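Local coordinates for molybdopterin molybdotransferase (PDB 1UZ5), which probably inserts molybdate into adenylyl-molybdopterin, releasing AMP and yielding Mo-molybdopterin in molybdenum cofactor biosynthesis, at residues 208-211 against 212-216. Sequence-based numbering, arbitrary orientation.
Sequences NGRA and LCDAI. With SO4 (sulfate ion), chain D.
Arg210 and Asp214, one turn apart on the first turns of helix 208-219, form an i to i+4 salt bridge on the outer side of this helix in the probable molybdopterin-binding domain. The guanidinium grips the carboxylate side-on: NE of Arg210 donates to OD2 of Asp214 at 3.0 Å, and NH2 of Arg210 to OD1 of Asp214 at 2.9 Å. Both nitrogens come from above the carboxylate plane, and the two flat groups lie 42° apart. Arginine suits the place because its long chain, bent at chi2 and chi3, carries the head forward to the next turn and still leaves an edge for a second anion; the short Asp214 holds its carboxylate within reach of NE and NH2. With an alanine in place of Asp214, NE of Arg210 would probably lose its carboxylate mate and the head be less firmly set, the sulfate still on its other edge. On the buried side, branched, apolar Leu212 suits its packing against Val251 of strand 249-253 and Phe311 of helix 304-322, while its backbone N bonds to O of Asn208 at 2.7 Å. That sulfate, probably from the crystallisation liquor, takes NH1 of Arg210 on O3 at 3.0 Å and NH2 on O1 at 2.9 Å, both nearly straight at 174°.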
ATOM      1  N   ASN A 208     -16.629  17.260   5.889  1.00 18.34           N
ATOM      2  CA  ASN A 208     -15.203  17.202   5.574  1.00 25.41           C
ATOM      3  C   ASN A 208     -14.313  16.629   6.674  1.00 23.63           C
ATOM      4  O   ASN A 208     -13.308  15.987   6.385  1.00 29.96           O
ATOM      5  CB  ASN A 208     -14.681  18.585   5.189  1.00 20.39           C
ATOM      6  CG  ASN A 208     -15.295  19.104   3.905  1.00 32.31           C
ATOM      7  OD1 ASN A 208     -15.506  18.352   2.957  1.00 26.74           O
ATOM      8  ND2 ASN A 208     -15.571  20.397   3.863  1.00 27.64           N
ATOM      9  N   GLY A 209     -14.676  16.875   7.927  1.00 20.69           N
ATOM     10  CA  GLY A 209     -13.888  16.372   9.038  1.00 27.77           C
ATOM     11  C   GLY A 209     -13.791  14.858   8.991  1.00 28.83           C
ATOM     12  O   GLY A 209     -12.699  14.294   9.022  1.00 26.05           O
ATOM     13  N   ARG A 210     -14.949  14.208   8.913  1.00 23.68           N
ATOM     14  CA  ARG A 210     -15.047  12.753   8.855  1.00 24.14           C
ATOM     15  C   ARG A 210     -14.405  12.249   7.574  1.00 28.46           C
ATOM     16  O   ARG A 210     -13.688  11.245   7.578  1.00 23.43           O
ATOM     17  CB  ARG A 210     -16.519  12.332   8.888  1.00 19.19           C
ATOM     18  CG  ARG A 210     -16.778  10.830   8.965  1.00 20.20           C
ATOM     19  CD  ARG A 210     -16.407  10.276  10.334  1.00 27.80           C
ATOM     20  NE  ARG A 210     -15.024   9.813  10.396  1.00 27.30           N
ATOM     21  CZ  ARG A 210     -14.225   9.990  11.445  1.00 33.79           C
ATOM     22  NH1 ARG A 210     -14.666  10.635  12.520  1.00 26.30           N
ATOM     23  NH2 ARG A 210     -12.995   9.494  11.429  1.00 27.94           N
ATOM     24  N   ALA A 211     -14.665  12.944   6.471  1.00 20.86           N
ATOM     25  CA  ALA A 211     -14.097  12.543   5.192  1.00 21.51           C
ATOM     26  C   ALA A 211     -12.566  12.567   5.224  1.00 31.43           C
ATOM     27  O   ALA A 211     -11.916  11.615   4.789  1.00 24.06           O
ATOM     28  CB  ALA A 211     -14.609  13.452   4.081  1.00 22.60           C
ATOM     29  N   LEU A 212     -11.998  13.659   5.734  1.00 23.60           N
ATOM     30  CA  LEU A 212     -10.551  13.806   5.817  1.00 26.69           C
ATOM     31  C   LEU A 212      -9.931  12.758   6.737  1.00 20.98           C
ATOM     32  O   LEU A 212      -8.989  12.073   6.360  1.00 28.67           O
ATOM     33  CB  LEU A 212     -10.178  15.216   6.309  1.00 21.14           C
ATOM     34  CG  LEU A 212     -10.358  16.353   5.291  1.00 26.41           C
ATOM     35  CD1 LEU A 212     -10.215  17.701   5.979  1.00 20.64           C
ATOM     36  CD2 LEU A 212      -9.327  16.208   4.176  1.00 28.12           C
ATOM     37  N   CYS A 213     -10.463  12.636   7.943  1.00 18.89           N
ATOM     38  CA  CYS A 213      -9.938  11.670   8.890  1.00 23.63           C
ATOM     39  C   CYS A 213      -9.917  10.257   8.343  1.00 29.00           C
ATOM     40  O   CYS A 213      -8.924   9.551   8.501  1.00 23.88           O
ATOM     41  CB  CYS A 213     -10.751  11.695  10.177  1.00 21.58           C
ATOM     42  SG  CYS A 213     -10.453  13.166  11.142  1.00 28.75           S
ATOM     43  N   ASP A 214     -11.004   9.844   7.698  1.00 22.62           N
ATOM     44  CA  ASP A 214     -11.059   8.495   7.173  1.00 30.81           C
ATOM     45  C   ASP A 214     -10.249   8.281   5.910  1.00 30.70           C
ATOM     46  O   ASP A 214      -9.749   7.181   5.687  1.00 24.92           O
ATOM     47  CB  ASP A 214     -12.509   8.046   6.987  1.00 23.82           C
ATOM     48  CG  ASP A 214     -13.190   7.747   8.311  1.00 29.46           C
ATOM     49  OD1 ASP A 214     -12.472   7.578   9.322  1.00 29.81           O
ATOM     50  OD2 ASP A 214     -14.433   7.664   8.351  1.00 28.73           O
ATOM     51  N   ALA A 215     -10.104   9.313   5.085  1.00 19.25           N
ATOM     52  CA  ALA A 215      -9.297   9.161   3.879  1.00 25.27           C
ATOM     53  C   ALA A 215      -7.853   8.985   4.362  1.00 29.47           C
ATOM     54  O   ALA A 215      -7.094   8.168   3.838  1.00 29.38           O
ATOM     55  CB  ALA A 215      -9.416  10.395   2.993  1.00 22.33           C
ATOM     56  N   ILE A 216      -7.492   9.756   5.381  1.00 24.50           N
ATOM     57  CA  ILE A 216      -6.163   9.700   5.965  1.00 23.32           C
ATOM     58  C   ILE A 216      -5.933   8.310   6.566  1.00 34.14           C
ATOM     59  O   ILE A 216      -4.868   7.719   6.387  1.00 24.83           O
ATOM     60  CB  ILE A 216      -6.007  10.779   7.051  1.00 21.93           C
ATOM     61  CG1 ILE A 216      -6.024  12.163   6.388  1.00 28.48           C
ATOM     62  CG2 ILE A 216      -4.721  10.560   7.841  1.00 23.68           C
ATOM     63  CD1 ILE A 216      -5.970  13.315   7.360  1.00 21.03           C
TER
HETATM   64  S   SO4 D1405     -11.871  10.398  15.157  1.00 40.05           S
HETATM   65  O1  SO4 D1405     -11.229  10.073  13.713  1.00 34.04           O
HETATM   66  O2  SO4 D1405     -10.884  11.232  15.820  1.00 35.29           O
HETATM   67  O3  SO4 D1405     -13.032  10.990  15.004  1.00 49.26           O
HETATM   68  O4  SO4 D1405     -11.909   9.116  15.802  1.00 48.79           O